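Local coordinates for protein succinate-semialdehyde dehydrogenase (PDB 4ITA) that probably oxidises succinic semialdehyde to succinate using NADP+ as the hydride acceptor, as a member of the aldehyde dehydrogenase family, at residues T346-I351 with A355-E360; F19-P24 with A189-Q194; Q39-T44 with G176-V181; Q262-A267 with L425-T430. All coordinates share one frame; numbering follows the deposited sequence.

Contact 1. Residues T346-I351 with A355-E360. With EDO (1,2-ethanediol), chain D.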
# COMPACT_ATOMS: atom_id res chain seq x y z
N THR A 346 -11.09 4.69 35.25
CA THR A 346 -11.53 3.39 35.73
C THR A 346 -10.39 2.39 35.61
O THR A 346 -9.62 2.43 34.66
CB THR A 346 -12.74 2.90 34.90
OG1 THR A 346 -13.84 3.79 35.08
CG2 THR A 346 -13.17 1.48 35.29
N ILE A 347 -10.29 1.49 36.59
CA ILE A 347 -9.31 0.42 36.54
C ILE A 347 -10.01 -0.91 36.77
O ILE A 347 -10.74 -1.06 37.76
CB ILE A 347 -8.20 0.61 37.58
CG1 ILE A 347 -7.44 1.92 37.34
CG2 ILE A 347 -7.25 -0.60 37.58
CD1 ILE A 347 -6.50 2.31 38.47
N LEU A 348 -9.82 -1.84 35.84
CA LEU A 348 -10.36 -3.20 35.94
C LEU A 348 -9.24 -4.20 36.15
O LEU A 348 -8.19 -4.13 35.49
CB LEU A 348 -11.13 -3.57 34.66
CG LEU A 348 -12.28 -2.66 34.22
CD1 LEU A 348 -12.86 -3.14 32.90
CD2 LEU A 348 -13.36 -2.56 35.29
N THR A 349 -9.46 -5.12 37.08
CA THR A 349 -8.50 -6.17 37.39
C THR A 349 -9.19 -7.52 37.38
O THR A 349 -10.43 -7.60 37.33
CB THR A 349 -7.89 -5.95 38.78
OG1 THR A 349 -8.92 -6.10 39.78
CG2 THR A 349 -7.27 -4.56 38.91
N GLU A 350 -8.39 -8.58 37.42
CA GLU A 350 -8.91 -9.95 37.54
C GLU A 350 -9.94 -10.26 36.47
O GLU A 350 -10.97 -10.88 36.73
CB GLU A 350 -9.52 -10.19 38.93
CG GLU A 350 -8.57 -9.91 40.08
CD GLU A 350 -9.26 -10.06 41.43
OE1 GLU A 350 -10.26 -10.80 41.51
OE2 GLU A 350 -8.79 -9.44 42.40
N ILE A 351 -9.67 -9.82 35.25
CA ILE A 351 -10.59 -10.07 34.15
C ILE A 351 -10.53 -11.54 33.76
O ILE A 351 -9.45 -12.06 33.48
CB ILE A 351 -10.27 -9.17 32.94
CG1 ILE A 351 -10.30 -7.69 33.37
CG2 ILE A 351 -11.24 -9.43 31.80
CD1 ILE A 351 -9.57 -6.76 32.43
N ALA A 355 -13.07 -13.42 28.43
CA ALA A 355 -13.97 -12.28 28.42
C ALA A 355 -13.74 -11.51 27.13
O ALA A 355 -12.60 -11.28 26.73
CB ALA A 355 -13.70 -11.39 29.63
N LYS A 356 -14.83 -11.13 26.47
CA LYS A 356 -14.76 -10.43 25.19
C LYS A 356 -13.92 -9.15 25.27
O LYS A 356 -13.25 -8.78 24.31
CB LYS A 356 -16.17 -10.07 24.70
CG LYS A 356 -16.66 -10.88 23.51
CD LYS A 356 -15.85 -10.60 22.25
CE LYS A 356 -15.65 -9.11 22.04
NZ LYS A 356 -15.82 -8.67 20.63
N ILE A 357 -13.99 -8.48 26.41
CA ILE A 357 -13.34 -7.18 26.57
C ILE A 357 -11.83 -7.25 26.35
O ILE A 357 -11.22 -6.28 25.91
CB ILE A 357 -13.67 -6.55 27.95
CG1 ILE A 357 -13.39 -5.05 27.94
CG2 ILE A 357 -12.91 -7.25 29.07
CD1 ILE A 357 -13.76 -4.35 29.23
N LEU A 358 -11.25 -8.42 26.61
CA LEU A 358 -9.81 -8.63 26.45
C LEU A 358 -9.36 -8.39 25.01
O LEU A 358 -8.19 -8.09 24.76
CB LEU A 358 -9.44 -10.05 26.87
CG LEU A 358 -9.65 -10.36 28.34
CD1 LEU A 358 -9.35 -11.83 28.60
CD2 LEU A 358 -8.77 -9.46 29.20
N GLN A 359 -10.30 -8.51 24.08
CA GLN A 359 -9.99 -8.41 22.66
C GLN A 359 -10.47 -7.11 22.04
O GLN A 359 -10.37 -6.91 20.83
CB GLN A 359 -10.59 -9.60 21.91
CG GLN A 359 -10.04 -10.96 22.36
CD GLN A 359 -8.57 -11.11 22.04
OE1 GLN A 359 -8.18 -11.19 20.87
NE2 GLN A 359 -7.73 -11.12 23.07
N GLU A 360 -11.01 -6.22 22.86
CA GLU A 360 -11.63 -4.99 22.36
C GLU A 360 -10.84 -3.75 22.71
O GLU A 360 -10.04 -3.74 23.65
CB GLU A 360 -13.06 -4.84 22.91
CG GLU A 360 -13.98 -5.97 22.50
CD GLU A 360 -15.42 -5.71 22.89
OE1 GLU A 360 -15.65 -4.99 23.89
OE2 GLU A 360 -16.32 -6.21 22.19
C1 EDO D . -17.30 -9.69 29.02
O1 EDO D . -16.25 -8.98 28.35
C2 EDO D . -18.16 -10.45 28.01
O2 EDO D . -17.43 -11.57 27.51

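Contact 2. Residues F19-P24 with A189-Q194. With NDP (NADPH dihydro-nicotinamide-adenine-dinucleotide phosphate), chain C; EDO (1,2-ethanediol), chain H; EDO (1,2-ethanediol), chain N.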
# COMPACT_ATOMS: atom_id res chain seq x y z
N PHE A 19 -25.63 21.37 10.10
CA PHE A 19 -25.11 21.64 8.77
C PHE A 19 -25.79 20.75 7.74
O PHE A 19 -26.08 19.58 8.01
CB PHE A 19 -23.59 21.43 8.73
CG PHE A 19 -22.83 22.32 9.68
CD1 PHE A 19 -22.18 23.45 9.22
CD2 PHE A 19 -22.76 22.02 11.03
CE1 PHE A 19 -21.48 24.28 10.10
CE2 PHE A 19 -22.08 22.84 11.91
CZ PHE A 19 -21.44 23.96 11.44
N LYS A 20 -26.06 21.32 6.57
CA LYS A 20 -26.62 20.57 5.46
C LYS A 20 -25.52 19.75 4.81
O LYS A 20 -24.44 20.26 4.53
CB LYS A 20 -27.22 21.54 4.44
CG LYS A 20 -28.15 20.91 3.40
CD LYS A 20 -28.80 21.99 2.52
CE LYS A 20 -29.85 21.40 1.59
NZ LYS A 20 -29.28 20.42 0.63
N ALA A 21 -25.78 18.47 4.60
CA ALA A 21 -24.84 17.63 3.88
C ALA A 21 -24.85 18.00 2.41
O ALA A 21 -25.88 18.43 1.87
CB ALA A 21 -25.20 16.16 4.05
N LEU A 22 -23.71 17.85 1.75
CA LEU A 22 -23.65 18.05 0.31
C LEU A 22 -24.49 17.01 -0.41
O LEU A 22 -24.62 15.87 0.05
CB LEU A 22 -22.22 17.90 -0.19
CG LEU A 22 -21.17 18.87 0.34
CD1 LEU A 22 -19.84 18.57 -0.33
CD2 LEU A 22 -21.59 20.33 0.13
N THR A 23 -25.06 17.39 -1.54
CA THR A 23 -25.70 16.42 -2.42
C THR A 23 -24.66 15.74 -3.31
O THR A 23 -23.55 16.25 -3.47
CB THR A 23 -26.72 17.09 -3.34
OG1 THR A 23 -26.02 17.98 -4.22
CG2 THR A 23 -27.77 17.87 -2.54
N PRO A 24 -25.01 14.60 -3.90
CA PRO A 24 -24.11 14.00 -4.90
C PRO A 24 -23.67 14.95 -6.02
O PRO A 24 -22.51 14.90 -6.42
CB PRO A 24 -24.94 12.84 -5.45
CG PRO A 24 -25.73 12.40 -4.27
CD PRO A 24 -26.08 13.67 -3.51
N ALA A 189 -21.12 9.19 6.19
CA ALA A 189 -20.42 7.97 5.84
C ALA A 189 -20.96 7.31 4.56
O ALA A 189 -20.19 6.78 3.76
CB ALA A 189 -20.44 6.97 7.01
N SER A 190 -22.28 7.37 4.37
CA SER A 190 -22.90 6.75 3.19
C SER A 190 -22.51 7.41 1.87
O SER A 190 -22.74 6.85 0.80
CB SER A 190 -24.43 6.75 3.32
OG SER A 190 -24.94 8.07 3.26
N GLN A 191 -21.93 8.60 1.96
CA GLN A 191 -21.64 9.39 0.77
C GLN A 191 -20.21 9.19 0.28
O GLN A 191 -19.83 9.69 -0.79
CB GLN A 191 -21.89 10.86 1.06
CG GLN A 191 -23.28 11.12 1.63
CD GLN A 191 -23.62 12.59 1.71
OE1 GLN A 191 -23.49 13.21 2.76
NE2 GLN A 191 -24.08 13.14 0.59
N VAL A 192 -19.42 8.47 1.06
CA VAL A 192 -18.01 8.26 0.74
C VAL A 192 -17.82 7.36 -0.49
O VAL A 192 -16.90 7.55 -1.29
CB VAL A 192 -17.27 7.69 1.96
CG1 VAL A 192 -15.85 7.27 1.60
CG2 VAL A 192 -17.25 8.73 3.06
N GLU A 193 -18.72 6.38 -0.66
CA GLU A 193 -18.62 5.47 -1.79
C GLU A 193 -18.57 6.21 -3.14
O GLU A 193 -17.77 5.87 -4.02
CB GLU A 193 -19.76 4.44 -1.76
CG GLU A 193 -19.81 3.50 -2.96
CD GLU A 193 -20.78 2.35 -2.78
OE1 GLU A 193 -21.26 2.12 -1.66
OE2 GLU A 193 -21.04 1.66 -3.78
N GLN A 194 -19.41 7.24 -3.30
CA GLN A 194 -19.37 8.04 -4.53
C GLN A 194 -17.98 8.60 -4.78
O GLN A 194 -17.48 8.60 -5.90
CB GLN A 194 -20.36 9.20 -4.45
CG GLN A 194 -20.29 10.12 -5.66
CD GLN A 194 -21.14 11.37 -5.51
OE1 GLN A 194 -21.94 11.48 -4.58
NE2 GLN A 194 -20.96 12.32 -6.42
PA NDP C . -15.31 5.73 13.11
O1A NDP C . -14.61 4.69 12.29
O2A NDP C . -16.73 5.50 13.55
O5B NDP C . -15.29 7.11 12.30
C5B NDP C . -14.09 7.63 11.71
C4B NDP C . -14.39 8.30 10.37
O4B NDP C . -14.86 7.30 9.45
C3B NDP C . -15.51 9.33 10.45
O3B NDP C . -15.26 10.35 9.46
C2B NDP C . -16.73 8.53 10.05
O2B NDP C . -17.78 9.33 9.51
C1B NDP C . -16.14 7.69 8.95
N9A NDP C . -16.86 6.44 8.67
C8A NDP C . -17.46 5.60 9.53
N7A NDP C . -17.98 4.54 8.87
C5A NDP C . -17.68 4.69 7.57
C6A NDP C . -17.91 3.95 6.32
N6A NDP C . -18.59 2.78 6.35
N1A NDP C . -17.43 4.48 5.18
C2A NDP C . -16.75 5.64 5.15
N3A NDP C . -16.51 6.37 6.24
C4A NDP C . -16.94 5.94 7.45
O3 NDP C . -14.30 5.98 14.36
PN NDP C . -14.52 6.36 15.92
O1N NDP C . -15.70 5.62 16.52
O2N NDP C . -14.44 7.86 16.02
O5D NDP C . -13.19 5.74 16.57
C5D NDP C . -11.91 6.28 16.24
C4D NDP C . -10.97 5.15 15.86
O4D NDP C . -9.84 5.68 15.16
C3D NDP C . -10.40 4.42 17.07
O3D NDP C . -10.39 3.01 16.83
C2D NDP C . -9.01 5.02 17.16
O2D NDP C . -8.14 4.15 17.88
C1D NDP C . -8.63 5.13 15.69
N1N NDP C . -7.50 6.05 15.54
C2N NDP C . -6.45 5.71 14.77
C3N NDP C . -5.21 6.32 14.98
C7N NDP C . -4.02 5.98 14.12
O7N NDP C . -3.34 6.91 13.69
N7N NDP C . -3.73 4.71 13.85
C4N NDP C . -5.01 7.32 16.08
C5N NDP C . -6.30 7.91 16.45
C6N NDP C . -7.49 7.25 16.16
P2B NDP C . -19.07 9.73 10.39
O1X NDP C . -19.88 10.53 9.41
O2X NDP C . -19.74 8.44 10.80
O3X NDP C . -18.60 10.55 11.56
C1 EDO H . -26.09 10.39 -1.29
O1 EDO H . -24.86 11.13 -1.18
C2 EDO H . -25.96 9.07 -0.56
O2 EDO H . -25.96 9.29 0.86
C1 EDO N . -24.65 8.80 -4.61
O1 EDO N . -23.85 9.14 -5.74
C2 EDO N . -24.66 7.28 -4.47
O2 EDO N . -23.34 6.77 -4.19

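Contact 3. Residues Q39-T44 with G176-V181. With EDO (1,2-ethanediol), chain E; EDO (1,2-ethanediol), chain S.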
# COMPACT_ATOMS: atom_id res chain seq x y z
N GLN A 39 -4.44 20.00 -11.93
CA GLN A 39 -3.71 20.17 -13.18
C GLN A 39 -2.75 21.35 -13.12
O GLN A 39 -1.66 21.30 -13.69
CB GLN A 39 -4.68 20.27 -14.36
CG GLN A 39 -5.21 18.92 -14.78
CD GLN A 39 -4.09 17.92 -15.01
OE1 GLN A 39 -3.08 18.22 -15.66
NE2 GLN A 39 -4.25 16.72 -14.47
N ALA A 40 -3.14 22.39 -12.39
CA ALA A 40 -2.26 23.54 -12.20
C ALA A 40 -1.32 23.33 -11.01
O ALA A 40 -0.15 23.69 -11.07
CB ALA A 40 -3.06 24.81 -12.02
N TYR A 41 -1.84 22.74 -9.94
CA TYR A 41 -1.09 22.61 -8.69
C TYR A 41 0.12 21.70 -8.84
O TYR A 41 1.17 21.94 -8.24
CB TYR A 41 -2.01 22.16 -7.55
CG TYR A 41 -1.35 22.20 -6.19
CD1 TYR A 41 -0.97 23.42 -5.62
CD2 TYR A 41 -1.09 21.04 -5.48
CE1 TYR A 41 -0.37 23.47 -4.38
CE2 TYR A 41 -0.49 21.08 -4.23
CZ TYR A 41 -0.11 22.30 -3.69
OH TYR A 41 0.49 22.36 -2.46
N ARG A 42 -0.02 20.66 -9.66
CA ARG A 42 1.08 19.73 -9.89
C ARG A 42 2.26 20.44 -10.56
O ARG A 42 3.38 19.94 -10.51
CB ARG A 42 0.60 18.53 -10.73
CG ARG A 42 0.41 18.85 -12.21
CD ARG A 42 -0.48 17.87 -12.97
NE ARG A 42 0.01 16.50 -12.97
CZ ARG A 42 -0.47 15.55 -13.77
NH1 ARG A 42 -1.42 15.84 -14.65
NH2 ARG A 42 0.01 14.31 -13.70
N ARG A 43 2.02 21.60 -11.16
CA ARG A 43 3.07 22.37 -11.83
C ARG A 43 3.70 23.44 -10.94
O ARG A 43 4.66 24.09 -11.35
CB ARG A 43 2.53 23.03 -13.10
CG ARG A 43 2.13 22.03 -14.18
CD ARG A 43 1.39 22.69 -15.35
NE ARG A 43 2.26 23.54 -16.16
CZ ARG A 43 3.08 23.10 -17.10
NH1 ARG A 43 3.18 21.80 -17.35
NH2 ARG A 43 3.83 23.95 -17.79
N THR A 44 3.17 23.64 -9.73
CA THR A 44 3.76 24.62 -8.82
C THR A 44 5.13 24.17 -8.34
O THR A 44 5.43 22.99 -8.30
CB THR A 44 2.88 24.89 -7.57
OG1 THR A 44 2.66 23.68 -6.84
CG2 THR A 44 1.56 25.53 -7.97
N GLY A 176 -2.87 30.60 1.51
CA GLY A 176 -2.59 30.86 0.12
C GLY A 176 -2.74 29.69 -0.82
O GLY A 176 -2.53 29.83 -2.02
N PHE A 177 -3.10 28.51 -0.31
CA PHE A 177 -3.27 27.36 -1.19
C PHE A 177 -4.41 27.62 -2.16
O PHE A 177 -5.50 28.00 -1.73
CB PHE A 177 -3.54 26.07 -0.40
CG PHE A 177 -2.32 25.51 0.27
CD1 PHE A 177 -1.38 24.78 -0.46
CD2 PHE A 177 -2.12 25.69 1.64
CE1 PHE A 177 -0.26 24.27 0.16
CE2 PHE A 177 -1.00 25.16 2.27
CZ PHE A 177 -0.07 24.45 1.53
N PRO A 178 -4.17 27.44 -3.47
CA PRO A 178 -5.22 27.74 -4.46
C PRO A 178 -6.52 26.97 -4.24
O PRO A 178 -6.54 25.85 -3.70
CB PRO A 178 -4.58 27.33 -5.78
CG PRO A 178 -3.10 27.52 -5.56
CD PRO A 178 -2.88 27.10 -4.12
N GLU A 179 -7.62 27.58 -4.67
CA GLU A 179 -8.94 26.98 -4.57
C GLU A 179 -8.96 25.60 -5.23
O GLU A 179 -8.48 25.43 -6.35
CB GLU A 179 -9.96 27.89 -5.25
CG GLU A 179 -11.39 27.39 -5.17
CD GLU A 179 -12.38 28.34 -5.80
OE1 GLU A 179 -11.98 29.37 -6.37
OE2 GLU A 179 -13.59 28.03 -5.75
N GLY A 180 -9.51 24.62 -4.53
CA GLY A 180 -9.60 23.26 -5.05
C GLY A 180 -8.45 22.36 -4.64
O GLY A 180 -8.50 21.15 -4.86
N VAL A 181 -7.40 22.94 -4.06
CA VAL A 181 -6.28 22.13 -3.61
C VAL A 181 -6.64 21.34 -2.35
O VAL A 181 -6.18 20.21 -2.17
CB VAL A 181 -5.01 22.99 -3.44
CG1 VAL A 181 -3.92 22.24 -2.68
CG2 VAL A 181 -4.52 23.45 -4.81
C1 EDO E . -8.60 25.84 0.63
O1 EDO E . -9.41 26.69 -0.19
C2 EDO E . -7.26 25.58 -0.05
O2 EDO E . -7.44 24.93 -1.31
C1 EDO S . 4.53 17.86 -8.81
O1 EDO S . 4.53 17.42 -10.18
C2 EDO S . 5.88 17.67 -8.12
O2 EDO S . 5.71 17.18 -6.78

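Contact 4. Residues Q262-A267 with L425-T430. With NDP (NADPH dihydro-nicotinamide-adenine-dinucleotide phosphate), chain C; EDO (1,2-ethanediol), chain Q.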
# COMPACT_ATOMS: atom_id res chain seq x y z
N GLN A 262 -9.37 8.77 24.70
CA GLN A 262 -9.75 8.50 23.31
C GLN A 262 -8.57 8.65 22.35
O GLN A 262 -8.54 9.54 21.49
CB GLN A 262 -10.92 9.39 22.90
CG GLN A 262 -12.13 9.19 23.81
CD GLN A 262 -13.08 10.37 23.82
OE1 GLN A 262 -14.29 10.21 23.71
NE2 GLN A 262 -12.52 11.58 23.97
N SER A 263 -7.59 7.77 22.51
CA SER A 263 -6.44 7.76 21.62
C SER A 263 -6.14 6.36 21.17
O SER A 263 -6.19 5.41 21.96
CB SER A 263 -5.21 8.34 22.29
OG SER A 263 -4.10 8.21 21.40
N CYS A 264 -5.80 6.23 19.90
CA CYS A 264 -5.41 4.96 19.34
C CYS A 264 -4.17 4.37 20.01
O CYS A 264 -4.01 3.15 20.05
CB CYS A 264 -5.17 5.12 17.84
SG CYS A 264 -3.99 6.43 17.41
N ILE A 265 -3.29 5.24 20.51
CA ILE A 265 -2.05 4.82 21.17
C ILE A 265 -2.08 5.09 22.67
O ILE A 265 -1.03 5.22 23.30
CB ILE A 265 -0.78 5.47 20.55
CG1 ILE A 265 -0.95 6.99 20.43
CG2 ILE A 265 -0.45 4.85 19.19
CD1 ILE A 265 0.31 7.74 20.01
N ALA A 266 -3.28 5.17 23.24
CA ALA A 266 -3.40 5.14 24.68
C ALA A 266 -2.79 3.85 25.20
O ALA A 266 -2.82 2.81 24.52
CB ALA A 266 -4.85 5.22 25.09
N ALA A 267 -2.23 3.90 26.40
CA ALA A 267 -1.90 2.69 27.14
C ALA A 267 -3.22 2.07 27.60
O ALA A 267 -3.90 2.65 28.45
CB ALA A 267 -1.03 3.01 28.33
N LEU A 425 9.45 10.65 12.71
CA LEU A 425 9.49 9.18 12.69
C LEU A 425 8.18 8.65 12.11
O LEU A 425 7.11 9.14 12.44
CB LEU A 425 9.66 8.64 14.12
CG LEU A 425 11.06 8.57 14.77
CD1 LEU A 425 11.95 7.57 14.06
CD2 LEU A 425 11.75 9.91 14.86
N PRO A 426 8.26 7.63 11.23
CA PRO A 426 7.02 7.09 10.66
C PRO A 426 6.11 6.48 11.72
O PRO A 426 6.56 6.10 12.81
CB PRO A 426 7.51 6.03 9.67
CG PRO A 426 8.93 6.44 9.35
CD PRO A 426 9.46 7.02 10.63
N PHE A 427 4.82 6.40 11.40
CA PHE A 427 3.79 6.01 12.36
C PHE A 427 2.71 5.21 11.67
O PHE A 427 2.10 5.68 10.71
CB PHE A 427 3.17 7.26 13.00
CG PHE A 427 2.15 6.96 14.07
CD1 PHE A 427 2.51 6.95 15.40
CD2 PHE A 427 0.82 6.71 13.73
CE1 PHE A 427 1.57 6.68 16.39
CE2 PHE A 427 -0.12 6.43 14.71
CZ PHE A 427 0.25 6.42 16.04
N GLY A 428 2.45 4.00 12.16
CA GLY A 428 1.34 3.21 11.65
C GLY A 428 1.26 1.86 12.32
O GLY A 428 2.09 1.50 13.16
N GLY A 429 0.24 1.10 11.93
CA GLY A 429 -0.08 -0.15 12.58
C GLY A 429 0.28 -1.41 11.83
O GLY A 429 0.74 -1.37 10.69
N THR A 430 0.08 -2.53 12.50
CA THR A 430 0.17 -3.85 11.91
C THR A 430 -1.05 -4.63 12.35
O THR A 430 -1.86 -4.13 13.14
CB THR A 430 1.43 -4.61 12.37
OG1 THR A 430 1.33 -4.91 13.77
CG2 THR A 430 2.65 -3.78 12.13
PA NDP C . -15.31 5.73 13.11
O1A NDP C . -14.61 4.69 12.29
O2A NDP C . -16.73 5.50 13.55
O5B NDP C . -15.29 7.11 12.30
C5B NDP C . -14.09 7.63 11.71
C4B NDP C . -14.39 8.30 10.37
O4B NDP C . -14.86 7.30 9.45
C3B NDP C . -15.51 9.33 10.45
O3B NDP C . -15.26 10.35 9.46
C2B NDP C . -16.73 8.53 10.05
O2B NDP C . -17.78 9.33 9.51
C1B NDP C . -16.14 7.69 8.95
N9A NDP C . -16.86 6.44 8.67
C8A NDP C . -17.46 5.60 9.53
N7A NDP C . -17.98 4.54 8.87
C5A NDP C . -17.68 4.69 7.57
C6A NDP C . -17.91 3.95 6.32
N6A NDP C . -18.59 2.78 6.35
N1A NDP C . -17.43 4.48 5.18
C2A NDP C . -16.75 5.64 5.15
N3A NDP C . -16.51 6.37 6.24
C4A NDP C . -16.94 5.94 7.45
O3 NDP C . -14.30 5.98 14.36
PN NDP C . -14.52 6.36 15.92
O1N NDP C . -15.70 5.62 16.52
O2N NDP C . -14.44 7.86 16.02
O5D NDP C . -13.19 5.74 16.57
C5D NDP C . -11.91 6.28 16.24
C4D NDP C . -10.97 5.15 15.86
O4D NDP C . -9.84 5.68 15.16
C3D NDP C . -10.40 4.42 17.07
O3D NDP C . -10.39 3.01 16.83
C2D NDP C . -9.01 5.02 17.16
O2D NDP C . -8.14 4.15 17.88
C1D NDP C . -8.63 5.13 15.69
N1N NDP C . -7.50 6.05 15.54
C2N NDP C . -6.45 5.71 14.77
C3N NDP C . -5.21 6.32 14.98
C7N NDP C . -4.02 5.98 14.12
O7N NDP C . -3.34 6.91 13.69
N7N NDP C . -3.73 4.71 13.85
C4N NDP C . -5.01 7.32 16.08
C5N NDP C . -6.30 7.91 16.45
C6N NDP C . -7.49 7.25 16.16
P2B NDP C . -19.07 9.73 10.39
O1X NDP C . -19.88 10.53 9.41
O2X NDP C . -19.74 8.44 10.80
O3X NDP C . -18.60 10.55 11.56
C1 EDO Q . 5.21 2.77 12.61
O1 EDO Q . 4.76 3.29 13.86
C2 EDO Q . 6.68 3.00 12.35
O2 EDO Q . 7.14 2.95 11.00

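Contact 1. Residues T346-I351 with A355-E360
Between A355 and I357, which both touch I351 across the contact, the backbone N of K356 gives a nearly straight bond to O2 of a bound 1,2-ethanediol, 2.8 Å long at 175°. The diol is probably from the crystallisation liquor. Its O1 takes the next amide, I357 N, at 3.0 Å. The diol thus bridges two successive N-H groups at the start of the short 3-10 segment 356-359. Across the contact itself everything is apolar. The branch methyl CG2 of I351 is the hub. CG1 lies beside the backbone N (chi1 -57°), which puts CG2 anti to that N and facing the 3-10 turn. I351 CG2 meets CD2 of L358 at 3.6 Å. It also touches CB of A355, at 3.8 Å, and CG2 of I357. The I351 and L358 side chains run antiparallel where they touch. A second, thinner touch lies at the end of the strand residue L348, where its CD1 reaches CD1 of I357 at 4.0 Å. Those two side chains meet at a slant. Strand 346-349 runs between strands 328-331 and 366-372. I351 also packs on M368, and L358 on F370, so the turn folds back over that sheet. The charges stay out of the seam: K356 NZ forms a salt bridge with E360 OE2 within segment 355-360, and E350 pairs with K328. With no hydrogen bond between the segments, the fit rests on methyl groups. The backbone bonds L358 N to A355 O, Q359 N to K356 O and E360 N to I357 O hold the turn that presents A355, I357 and L358.

Contact 2. Residues F19-P24 with A189-Q194
P24 and Q194 bring the two backbones closest, with their CA atoms 7.6 Å apart. Residues 19-24 form an irregular strip that leads into helix 24-41, with T23 at the N-cap. Residues 189-194 lead into helix 192-197 of the Rossmann-type cofactor-binding domain. Two glutamine side chains bridge the gap to carbonyls of the strip. Q191 extends beyond CG, and its NE2 gives a bond to L22 O of 2.8 Å at 162°. The carbonyl lies within 6° of the Q191 amide plane. The same NE2 also gives a bond to O1 of an ethanediol, and OE1 accepts from G188 N, so both ends of the amide are held. Q194 leaves its helix with CG anti to the backbone N (chi1 176°). Its NE2 reaches P24 O at 3.0 Å, in an almost straight bond. A leucine in place of Q191 would probably leave L22 O without this donor and G188 N without its acceptor, so the strip would be less firmly tied to the helix start. The other side of segment 189-194 serves NADPH. V192 CG2 lies 3.8 Å from C2A of the adenine, and A189 CB rests 3.6 Å from C5A.

Contact 3. Residues Q39-T44 with G176-V181
Y41 sends its ring out with CG anti to the backbone N (chi1 -172°), toward V181, whose CG1 is likewise anti to its own N (chi1 167°). Both methyls of V181 then lie over one face of the ring. CG1 makes a CH-pi contact 3.9 Å from the Y41 ring centroid, only 10° off the normal. CG2 sits nearer the root of the ring, 3.6 Å from Y41 CD1. On the opposite face, T44 OG1 lies above the rim. That hydroxyl also bonds to Y41 O at 2.7 Å and closes the type I turn 41-44 together with T44 N. The Y41 hydroxyl comes in at the edge of the F177 ring, with OH 3.3 Å from F177 CE1. Its polar partner is L147 O. The buried hydroxyl is therefore satisfied, and the bond limits how the ring can shift. A leucine at Y41 would probably leave L147 O without that hydroxyl and open a gap beside F177. The opposing loop is shaped by a type II turn from P178 to V181, with G180 at positive phi. The contact joins the end of helix 24-41 to the loop between helix 162-175 and strand 182-185. Helix 46-62 closes it with W52, which meets the F177 ring edge-to-face, and helix 137-149 supplies L147.

Contact 4. Residues Q262-A267 with L425-T430
I265 and F427 come at each other from opposite directions, and the isoleucine meets the ring at its edge, near the ring plane. I265 CG2 lies 3.6 Å from F427 CZ, and I265 CD1 lies 4.0 Å from F427 CE1. The ring is carried there by CG anti to the backbone N of F427 (chi1 -177°). Further round the same edge, F427 CE2 comes within 3.4 Å of the nicotinamide amide oxygen O7N. C264 SG also lies near the ring plane, in a looser touch on CZ at 4.5 Å. The ring edge thus faces both the cysteine and the head of the cofactor. C264 does more than touch. Its SG is bonded covalently to C4N of the nicotinamide, at 1.9 Å. C4N is the carbon that exchanges hydride in catalysis, so the adduct probably blocks both the hydride-carrying carbon and the cysteine sulfur. Before the cysteine, S263 OG accepts from I265 N at 3.2 Å, an ST turn set within the type I turn 263-266. Q262 O is held by N259 and N133. On the other segment, G428 N bonds to an ethanediol, and P426 O takes T452 OG1 of the second subunit, so this strip also lies against the dimer partner. The thioether link is consistent with a cofactor that shields the sulfur from oxidation. C264, after the glutamine and serine of its loop, probably corresponds to the nucleophilic cysteine of aldehyde dehydrogenases, consistent with the family's active site.

How the contacts relate
Contacts 2 and 3 form a pair on the cofactor-binding side, with centres 24 Å apart. Helix 24-41 and strand 182-185 with its flanking loops run between them. Along the chain, contact 3 falls between the two halves of contact 2. Contacts 1 and 4 form a second pair, with centres 20 Å apart. Strands 346-349 of contact 1 and 267-273, after the cysteine loop of contact 4, share one seven-stranded sheet, with 366-372 between them. Contact 1 lies within the span of contact 4. One NADPH touches contacts 2 and 4, whose centres are 28 Å apart, and so spans the cofactor-binding side and the cysteine loop. Contacts 1 and 3 lie away from it.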